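Local coordinates for protein dipeptidase AC. Metallo peptidase. MEROPS family M19 (Rhodobacter sphaeroides, PDB 3LY0) that probably hydrolyses dipeptides as a metallodipeptidase, using a pair of zinc ions that here hold a phosphinate mimic of L-Ala-D-Ala, at residues G52-I57 with E345-L350; E122-H127 with L350-W355. One frame throughout, in Å; residues are numbered along the deposited sequence.

Interaction 1 of 2, residues G52-I57 with E345-L350; sequences GGFFAI and ENWYGL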
ATOM      1  N   GLY A  52      -4.380  -8.625  -9.291  1.00 11.15           N
ATOM      2  CA  GLY A  52      -5.238  -7.733  -8.542  1.00 10.37           C
ATOM      3  C   GLY A  52      -4.459  -7.082  -7.421  1.00  8.62           C
ATOM      4  O   GLY A  52      -3.265  -7.319  -7.245  1.00  8.99           O
ATOM      5  N   GLY A  53      -5.154  -6.257  -6.646  1.00  9.06           N
ATOM      6  CA  GLY A  53      -4.507  -5.605  -5.524  1.00 10.47           C
ATOM      7  C   GLY A  53      -5.401  -4.659  -4.758  1.00  8.21           C
ATOM      8  O   GLY A  53      -6.592  -4.503  -5.057  1.00  9.69           O
ATOM      9  N   PHE A  54      -4.803  -4.033  -3.745  1.00  8.81           N
ATOM     10  CA  PHE A  54      -5.457  -2.958  -3.016  1.00  8.81           C
ATOM     11  C   PHE A  54      -5.324  -1.672  -3.831  1.00  7.59           C
ATOM     12  O   PHE A  54      -4.199  -1.268  -4.178  1.00  9.55           O
ATOM     13  CB  PHE A  54      -4.768  -2.715  -1.668  1.00  9.33           C
ATOM     14  CG  PHE A  54      -4.901  -3.835  -0.663  1.00  9.49           C
ATOM     15  CD1 PHE A  54      -5.739  -3.695   0.442  1.00 12.11           C
ATOM     16  CD2 PHE A  54      -4.138  -4.992  -0.772  1.00  9.93           C
ATOM     17  CE1 PHE A  54      -5.832  -4.706   1.400  1.00 13.21           C
ATOM     18  CE2 PHE A  54      -4.217  -5.993   0.180  1.00 12.07           C
ATOM     19  CZ  PHE A  54      -5.067  -5.856   1.267  1.00 12.71           C
ATOM     20  N   PHE A  55      -6.461  -1.034  -4.097  1.00  8.97           N
ATOM     21  CA  PHE A  55      -6.519   0.249  -4.794  1.00  9.00           C
ATOM     22  C   PHE A  55      -6.788   1.353  -3.780  1.00  8.74           C
ATOM     23  O   PHE A  55      -7.873   1.433  -3.211  1.00 10.17           O
ATOM     24  CB  PHE A  55      -7.604   0.205  -5.883  1.00  8.59           C
ATOM     25  CG  PHE A  55      -7.206  -0.613  -7.078  1.00  8.42           C
ATOM     26  CD1 PHE A  55      -6.762   0.005  -8.242  1.00  9.04           C
ATOM     27  CD2 PHE A  55      -7.242  -1.998  -7.021  1.00  8.83           C
ATOM     28  CE1 PHE A  55      -6.355  -0.754  -9.342  1.00  9.60           C
ATOM     29  CE2 PHE A  55      -6.828  -2.763  -8.109  1.00  9.16           C
ATOM     30  CZ  PHE A  55      -6.395  -2.141  -9.263  1.00  9.41           C
ATOM     31  N   ALA A  56      -5.775   2.178  -3.549  1.00  8.42           N
ATOM     32  CA  ALA A  56      -5.840   3.192  -2.510  1.00  8.36           C
ATOM     33  C   ALA A  56      -6.621   4.422  -2.921  1.00 10.45           C
ATOM     34  O   ALA A  56      -6.427   4.973  -4.011  1.00  9.47           O
ATOM     35  CB  ALA A  56      -4.429   3.589  -2.081  1.00  9.73           C
ATOM     36  N   ILE A  57      -7.493   4.840  -2.011  1.00  9.79           N
ATOM     37  CA  ILE A  57      -8.107   6.157  -2.030  1.00  9.45           C
ATOM     38  C   ILE A  57      -7.258   7.009  -1.097  1.00 10.48           C
ATOM     39  O   ILE A  57      -7.227   6.773   0.108  1.00 10.82           O
ATOM     40  CB  ILE A  57      -9.549   6.079  -1.508  1.00 10.03           C
ATOM     41  CG1 ILE A  57     -10.420   5.245  -2.459  1.00 12.47           C
ATOM     42  CG2 ILE A  57     -10.125   7.480  -1.276  1.00 11.07           C
ATOM     43  CD1 ILE A  57     -11.728   4.818  -1.862  1.00 15.66           C
ATOM     44  N   GLU A 345      -0.147 -15.941  -2.547  1.00 11.13           N
ATOM     45  CA  GLU A 345      -0.796 -16.797  -1.548  1.00 12.52           C
ATOM     46  C   GLU A 345      -0.811 -16.165  -0.160  1.00 12.53           C
ATOM     47  O   GLU A 345      -1.783 -16.297   0.581  1.00 12.61           O
ATOM     48  CB  GLU A 345      -0.164 -18.194  -1.493  1.00 14.46           C
ATOM     49  CG  GLU A 345      -0.329 -19.007  -2.773  1.00 15.19           C
ATOM     50  CD  GLU A 345       0.323 -20.374  -2.683  1.00 15.18           C
ATOM     51  OE1 GLU A 345       1.029 -20.639  -1.689  1.00 17.11           O
ATOM     52  OE2 GLU A 345       0.147 -21.181  -3.621  1.00 20.98           O
ATOM     53  N   ASN A 346       0.265 -15.476   0.197  1.00 10.93           N
ATOM     54  CA  ASN A 346       0.332 -14.859   1.517  1.00 10.97           C
ATOM     55  C   ASN A 346      -0.744 -13.785   1.713  1.00 10.89           C
ATOM     56  O   ASN A 346      -1.373 -13.728   2.767  1.00 11.24           O
ATOM     57  CB  ASN A 346       1.730 -14.295   1.801  1.00 11.06           C
ATOM     58  CG  ASN A 346       2.761 -15.388   2.023  1.00 12.91           C
ATOM     59  OD1 ASN A 346       2.412 -16.553   2.204  1.00 13.12           O
ATOM     60  ND2 ASN A 346       4.032 -15.021   2.017  1.00 12.08           N
ATOM     61  N   TRP A 347      -0.945 -12.924   0.717  1.00 11.12           N
ATOM     62  CA  TRP A 347      -2.032 -11.953   0.826  1.00 12.27           C
ATOM     63  C   TRP A 347      -3.371 -12.648   0.990  1.00 10.79           C
ATOM     64  O   TRP A 347      -4.186 -12.223   1.804  1.00 10.74           O
ATOM     65  CB  TRP A 347      -2.106 -11.004  -0.372  1.00 10.58           C
ATOM     66  CG  TRP A 347      -1.228  -9.801  -0.194  1.00  9.71           C
ATOM     67  CD1 TRP A 347      -0.186  -9.414  -0.995  1.00  9.66           C
ATOM     68  CD2 TRP A 347      -1.294  -8.840   0.871  1.00 10.65           C
ATOM     69  NE1 TRP A 347       0.389  -8.270  -0.502  1.00  9.51           N
ATOM     70  CE2 TRP A 347      -0.271  -7.893   0.642  1.00  8.30           C
ATOM     71  CE3 TRP A 347      -2.122  -8.685   1.994  1.00 10.50           C
ATOM     72  CZ2 TRP A 347      -0.052  -6.806   1.492  1.00  9.78           C
ATOM     73  CZ3 TRP A 347      -1.908  -7.597   2.833  1.00 11.11           C
ATOM     74  CH2 TRP A 347      -0.876  -6.675   2.576  1.00  9.86           C
ATOM     75  N   TYR A 348      -3.613 -13.698   0.210  1.00 10.51           N
ATOM     76  CA  TYR A 348      -4.916 -14.354   0.288  1.00 10.56           C
ATOM     77  C   TYR A 348      -5.151 -14.950   1.672  1.00 13.84           C
ATOM     78  O   TYR A 348      -6.252 -14.851   2.209  1.00 12.22           O
ATOM     79  CB  TYR A 348      -5.091 -15.418  -0.805  1.00 12.04           C
ATOM     80  CG  TYR A 348      -5.008 -14.911  -2.231  1.00 12.28           C
ATOM     81  CD1 TYR A 348      -5.130 -13.558  -2.534  1.00 11.86           C
ATOM     82  CD2 TYR A 348      -4.816 -15.798  -3.282  1.00 12.96           C
ATOM     83  CE1 TYR A 348      -5.056 -13.105  -3.844  1.00 11.18           C
ATOM     84  CE2 TYR A 348      -4.735 -15.353  -4.597  1.00 13.01           C
ATOM     85  CZ  TYR A 348      -4.856 -14.005  -4.871  1.00 11.76           C
ATOM     86  OH  TYR A 348      -4.779 -13.558  -6.170  1.00 13.74           O
ATOM     87  N   GLY A 349      -4.121 -15.570   2.241  1.00 12.81           N
ATOM     88  CA  GLY A 349      -4.203 -16.079   3.599  1.00 13.46           C
ATOM     89  C   GLY A 349      -4.458 -14.969   4.607  1.00 13.96           C
ATOM     90  O   GLY A 349      -5.290 -15.115   5.498  1.00 12.93           O
ATOM     91  N   LEU A 350      -3.732 -13.860   4.472  1.00 12.34           N
ATOM     92  CA  LEU A 350      -3.920 -12.715   5.354  1.00 11.46           C
ATOM     93  C   LEU A 350      -5.375 -12.216   5.299  1.00 10.88           C
ATOM     94  O   LEU A 350      -5.982 -11.907   6.335  1.00 11.39           O
ATOM     95  CB  LEU A 350      -2.936 -11.597   4.974  1.00 12.23           C
ATOM     96  CG  LEU A 350      -3.019 -10.278   5.761  1.00  9.61           C
ATOM     97  CD1 LEU A 350      -4.176  -9.394   5.293  1.00 11.80           C
ATOM     98  CD2 LEU A 350      -3.103 -10.523   7.267  1.00 11.99           C
TER
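Phe54 and Trp347 meet as a T-shaped aromatic pair: the phenyl ring turns its edge to the indole, and the six-membered ring of Trp347 takes that edge on its face. The centroids are 5.1 Å apart and the planes stand at 59°, so the T is noticeably tilted. The touching edge is the CE2–CZ side of Phe54. CE2 lies 3.9 Å from Trp347 CE3, over the rim of the indole rather than its middle, and CZ is 3.9 Å from Trp347 CZ3. The CB of Phe54 already points toward the helix, and with CG anti to the carbonyl carbon (chi1 -67°) the far end of the ring meets the indole. Aromatic C–H against a pi face is all that joins the two segments here; the polar end of the indole is used elsewhere, NE1 donating to the carbonyl O of Met303, which helps fix how the ring is turned. Both residues are buried. Strand 50-57 lies between strands 9-11 and 132-139 in the parallel sheet, and Phe54 also packs on Ile135 of the latter. Trp347 projects from helix 336-354 into the bottom of the barrel, between Phe54 on strand 50-57 and Met260 on strand 260-263.

Interaction 2 of 2, residues E122-H127 with L350-W355; sequences EVRSCH and LLERTW. Unlike the reference sequence in segment 350-355: Thr354 (reference Ser).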
ATOM      1  N   GLU A 122     -14.283 -14.077  -2.994  1.00 13.43           N
ATOM      2  CA  GLU A 122     -14.361 -13.379  -4.268  1.00 14.01           C
ATOM      3  C   GLU A 122     -12.972 -13.160  -4.863  1.00 14.87           C
ATOM      4  O   GLU A 122     -12.753 -13.331  -6.063  1.00 15.17           O
ATOM      5  CB  GLU A 122     -15.092 -12.046  -4.123  1.00 14.02           C
ATOM      6  CG  GLU A 122     -16.602 -12.203  -3.920  1.00 14.00           C
ATOM      7  CD  GLU A 122     -17.332 -10.891  -3.636  1.00 16.91           C
ATOM      8  OE1 GLU A 122     -16.690  -9.825  -3.537  1.00 15.10           O
ATOM      9  OE2 GLU A 122     -18.573 -10.928  -3.523  1.00 19.28           O
ATOM     10  N   VAL A 123     -12.022 -12.774  -4.021  1.00 14.44           N
ATOM     11  CA  VAL A 123     -10.657 -12.606  -4.489  1.00 14.53           C
ATOM     12  C   VAL A 123     -10.106 -13.905  -5.087  1.00 13.99           C
ATOM     13  O   VAL A 123      -9.525 -13.898  -6.169  1.00 14.90           O
ATOM     14  CB  VAL A 123      -9.743 -12.109  -3.360  1.00 15.24           C
ATOM     15  CG1 VAL A 123      -8.293 -12.120  -3.817  1.00 13.10           C
ATOM     16  CG2 VAL A 123     -10.167 -10.708  -2.902  1.00 13.84           C
ATOM     17  N   ARG A 124     -10.284 -15.014  -4.380  1.00 14.23           N
ATOM     18  CA  ARG A 124      -9.780 -16.294  -4.872  1.00 14.79           C
ATOM     19  C   ARG A 124     -10.484 -16.736  -6.152  1.00 16.03           C
ATOM     20  O   ARG A 124      -9.862 -17.340  -7.028  1.00 16.67           O
ATOM     21  CB  ARG A 124      -9.893 -17.378  -3.802  1.00 15.73           C
ATOM     22  CG  ARG A 124      -8.917 -17.231  -2.638  1.00 16.18           C
ATOM     23  CD  ARG A 124      -8.866 -18.534  -1.863  1.00 15.70           C
ATOM     24  NE  ARG A 124      -8.082 -18.468  -0.636  1.00 17.17           N
ATOM     25  CZ  ARG A 124      -6.768 -18.668  -0.580  1.00 14.13           C
ATOM     26  NH1 ARG A 124      -6.143 -18.609   0.582  1.00 17.26           N
ATOM     27  NH2 ARG A 124      -6.080 -18.916  -1.688  1.00 16.39           N
ATOM     28  N   SER A 125     -11.772 -16.434  -6.267  1.00 14.93           N
ATOM     29  CA  SER A 125     -12.510 -16.788  -7.465  1.00 15.55           C
ATOM     30  C   SER A 125     -11.967 -15.986  -8.636  1.00 17.23           C
ATOM     31  O   SER A 125     -11.767 -16.516  -9.719  1.00 18.08           O
ATOM     32  CB  SER A 125     -14.009 -16.547  -7.281  1.00 19.39           C
ATOM     33  OG  SER A 125     -14.724 -16.972  -8.424  1.00 26.61           O
ATOM     34  N   CYS A 126     -11.704 -14.702  -8.410  1.00 15.78           N
ATOM     35  CA  CYS A 126     -11.102 -13.875  -9.446  1.00 15.96           C
ATOM     36  C   CYS A 126      -9.759 -14.434  -9.897  1.00 16.30           C
ATOM     37  O   CYS A 126      -9.459 -14.449 -11.092  1.00 16.10           O
ATOM     38  CB  CYS A 126     -10.927 -12.436  -8.954  1.00 14.82           C
ATOM     39  SG  CYS A 126     -12.466 -11.493  -8.890  1.00 17.11           S
ATOM     40  N   HIS A 127      -8.961 -14.896  -8.937  1.00 14.86           N
ATOM     41  CA  HIS A 127      -7.647 -15.448  -9.234  1.00 17.12           C
ATOM     42  C   HIS A 127      -7.804 -16.647 -10.162  1.00 17.80           C
ATOM     43  O   HIS A 127      -7.145 -16.733 -11.202  1.00 20.23           O
ATOM     44  CB  HIS A 127      -6.922 -15.849  -7.945  1.00 15.50           C
ATOM     45  CG  HIS A 127      -5.530 -16.353  -8.166  1.00 16.83           C
ATOM     46  ND1 HIS A 127      -4.410 -15.573  -7.967  1.00 14.69           N
ATOM     47  CD2 HIS A 127      -5.078 -17.558  -8.587  1.00 19.82           C
ATOM     48  CE1 HIS A 127      -3.329 -16.280  -8.243  1.00 18.18           C
ATOM     49  NE2 HIS A 127      -3.707 -17.487  -8.626  1.00 19.88           N
ATOM     50  N   LEU A 350      -3.732 -13.860   4.472  1.00 12.34           N
ATOM     51  CA  LEU A 350      -3.920 -12.715   5.354  1.00 11.46           C
ATOM     52  C   LEU A 350      -5.375 -12.216   5.299  1.00 10.88           C
ATOM     53  O   LEU A 350      -5.982 -11.907   6.335  1.00 11.39           O
ATOM     54  CB  LEU A 350      -2.936 -11.597   4.974  1.00 12.23           C
ATOM     55  CG  LEU A 350      -3.019 -10.278   5.761  1.00  9.61           C
ATOM     56  CD1 LEU A 350      -4.176  -9.394   5.293  1.00 11.80           C
ATOM     57  CD2 LEU A 350      -3.103 -10.523   7.267  1.00 11.99           C
ATOM     58  N   LEU A 351      -5.931 -12.131   4.096  1.00 12.25           N
ATOM     59  CA  LEU A 351      -7.308 -11.668   3.956  1.00 12.41           C
ATOM     60  C   LEU A 351      -8.257 -12.591   4.701  1.00 14.14           C
ATOM     61  O   LEU A 351      -9.180 -12.131   5.362  1.00 14.36           O
ATOM     62  CB  LEU A 351      -7.715 -11.546   2.490  1.00 13.29           C
ATOM     63  CG  LEU A 351      -6.936 -10.513   1.669  1.00 13.77           C
ATOM     64  CD1 LEU A 351      -7.380 -10.575   0.208  1.00 15.09           C
ATOM     65  CD2 LEU A 351      -7.093  -9.109   2.246  1.00 15.92           C
ATOM     66  N   GLU A 352      -8.011 -13.894   4.620  1.00 14.51           N
ATOM     67  CA  GLU A 352      -8.878 -14.856   5.293  1.00 15.44           C
ATOM     68  C   GLU A 352      -8.747 -14.725   6.809  1.00 15.23           C
ATOM     69  O   GLU A 352      -9.746 -14.794   7.538  1.00 17.36           O
ATOM     70  CB  GLU A 352      -8.583 -16.282   4.805  1.00 15.95           C
ATOM     71  CG  GLU A 352      -8.992 -16.497   3.351  1.00 16.13           C
ATOM     72  CD  GLU A 352      -8.562 -17.841   2.786  1.00 19.49           C
ATOM     73  OE1 GLU A 352      -9.250 -18.331   1.867  1.00 19.87           O
ATOM     74  OE2 GLU A 352      -7.549 -18.399   3.259  1.00 21.85           O
ATOM     75  N   ARG A 353      -7.524 -14.503   7.287  1.00 15.35           N
ATOM     76  CA  ARG A 353      -7.305 -14.314   8.715  1.00 14.42           C
ATOM     77  C   ARG A 353      -7.932 -13.034   9.254  1.00 17.47           C
ATOM     78  O   ARG A 353      -8.222 -12.939  10.446  1.00 20.82           O
ATOM     79  CB  ARG A 353      -5.812 -14.326   9.051  1.00 16.88           C
ATOM     80  CG  ARG A 353      -5.113 -15.636   8.753  1.00 19.97           C
ATOM     81  CD  ARG A 353      -3.778 -15.740   9.479  1.00 23.13           C
ATOM     82  NE  ARG A 353      -2.787 -14.740   9.066  1.00 17.78           N
ATOM     83  CZ  ARG A 353      -2.126 -14.777   7.913  1.00 16.35           C
ATOM     84  NH1 ARG A 353      -2.359 -15.745   7.038  1.00 19.85           N
ATOM     85  NH2 ARG A 353      -1.231 -13.842   7.630  1.00 16.95           N
ATOM     86  N   THR A 354      -8.150 -12.057   8.379  1.00 15.20           N
ATOM     87  CA  THR A 354      -8.607 -10.732   8.792  1.00 13.88           C
ATOM     88  C   THR A 354     -10.108 -10.555   8.622  1.00 14.84           C
ATOM     89  O   THR A 354     -10.797 -10.055   9.517  1.00 15.32           O
ATOM     90  CB  THR A 354      -7.937  -9.651   7.945  1.00 13.58           C
ATOM     91  OG1 THR A 354      -6.527  -9.707   8.166  1.00 11.85           O
ATOM     92  CG2 THR A 354      -8.442  -8.274   8.340  1.00 14.10           C
ATOM     93  N   TRP A 355     -10.598 -10.939   7.451  1.00 17.00           N
ATOM     94  CA  TRP A 355     -12.003 -10.784   7.122  1.00 17.44           C
ATOM     95  C   TRP A 355     -12.802 -11.952   7.688  1.00 21.20           C
ATOM     96  O   TRP A 355     -14.033 -11.898   7.744  1.00 26.32           O
ATOM     97  CB  TRP A 355     -12.181 -10.704   5.606  1.00 15.61           C
ATOM     98  CG  TRP A 355     -11.634  -9.443   4.957  1.00 14.86           C
ATOM     99  CD1 TRP A 355     -11.299  -8.261   5.571  1.00 14.19           C
ATOM    100  CD2 TRP A 355     -11.377  -9.251   3.562  1.00 12.55           C
ATOM    101  NE1 TRP A 355     -10.847  -7.357   4.642  1.00 13.83           N
ATOM    102  CE2 TRP A 355     -10.888  -7.936   3.402  1.00 14.34           C
ATOM    103  CE3 TRP A 355     -11.513 -10.063   2.430  1.00 13.51           C
ATOM    104  CZ2 TRP A 355     -10.541  -7.420   2.162  1.00 13.20           C
ATOM    105  CZ3 TRP A 355     -11.174  -9.548   1.202  1.00 15.58           C
ATOM    106  CH2 TRP A 355     -10.690  -8.234   1.073  1.00 15.59           C
TER
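Arg124 and Glu352 form a two-pronged salt bridge between helices 120-129 and 336-354. The guanidinium comes side-on: NE gives a bond of 2.8 Å to Glu352 OE1, and NH1 one of 3.0 Å to Glu352 OE2. Both are nearly straight, with N-H...O angles of 164° and 168°. The oxygens lie close to the guanidinium plane, yet the nitrogens approach from above the carboxylate, because the two planes are turned 51° apart. Arg124 runs extended from CG to NE, which carries its head group across to the other helix. A leucine here would remove both donors and would probably leave the Glu352 carboxylate without its cationic mate in this contact.

This is the solvent side, where Arg124 is partly exposed and Glu352 exposed. The inner side is apolar, with Val123 and Leu351 buried and Trp355 only partly so, though its contacts are not especially close. Val123 CG2 lies 4.2 Å from Leu351 CD1, the two side chains crossing at about a right angle, and the same methyl comes to the edge of the Trp355 indole, 4.4 Å from CZ3. Leu351 CD2 in turn sits 3.8 Å above one face of that indole, toward its rim. Leu351 and Trp355 both continue inward to Ile135 of strand 132-139. Helix 120-129 follows strand 114-116 on the outside, whereas helix 336-354 runs across the N-terminal end of the barrel strands, the end away from the metals; the contact thus fits a TIM-barrel fold, the clan of the M19 dipeptidases, with its bottom closed by a C-terminal helix.

Helix 336-354 serves both contacts, whose centres are 8 Å apart and which share Leu350. Interaction 1 uses its inward aromatic surface, interaction 2 the next turn, where it meets helix 120-129. They touch directly: Phe54 CZ packs 4.0 Å from Leu351 CD2, while Tyr348 OH and His127 ND1, 2.7 Å apart, make a probable hydrogen bond between the helices. Interaction 1 lies inside the barrel on the N-terminal side of the metals. The Phe54 side chain is about 5 Å from that of the zinc ligand His13, about 9 Å from a bound zinc and about 10 Å from the phosphinate. Interaction 2 is farther out, the side chain of Leu351 being about 12 Å from that of His13.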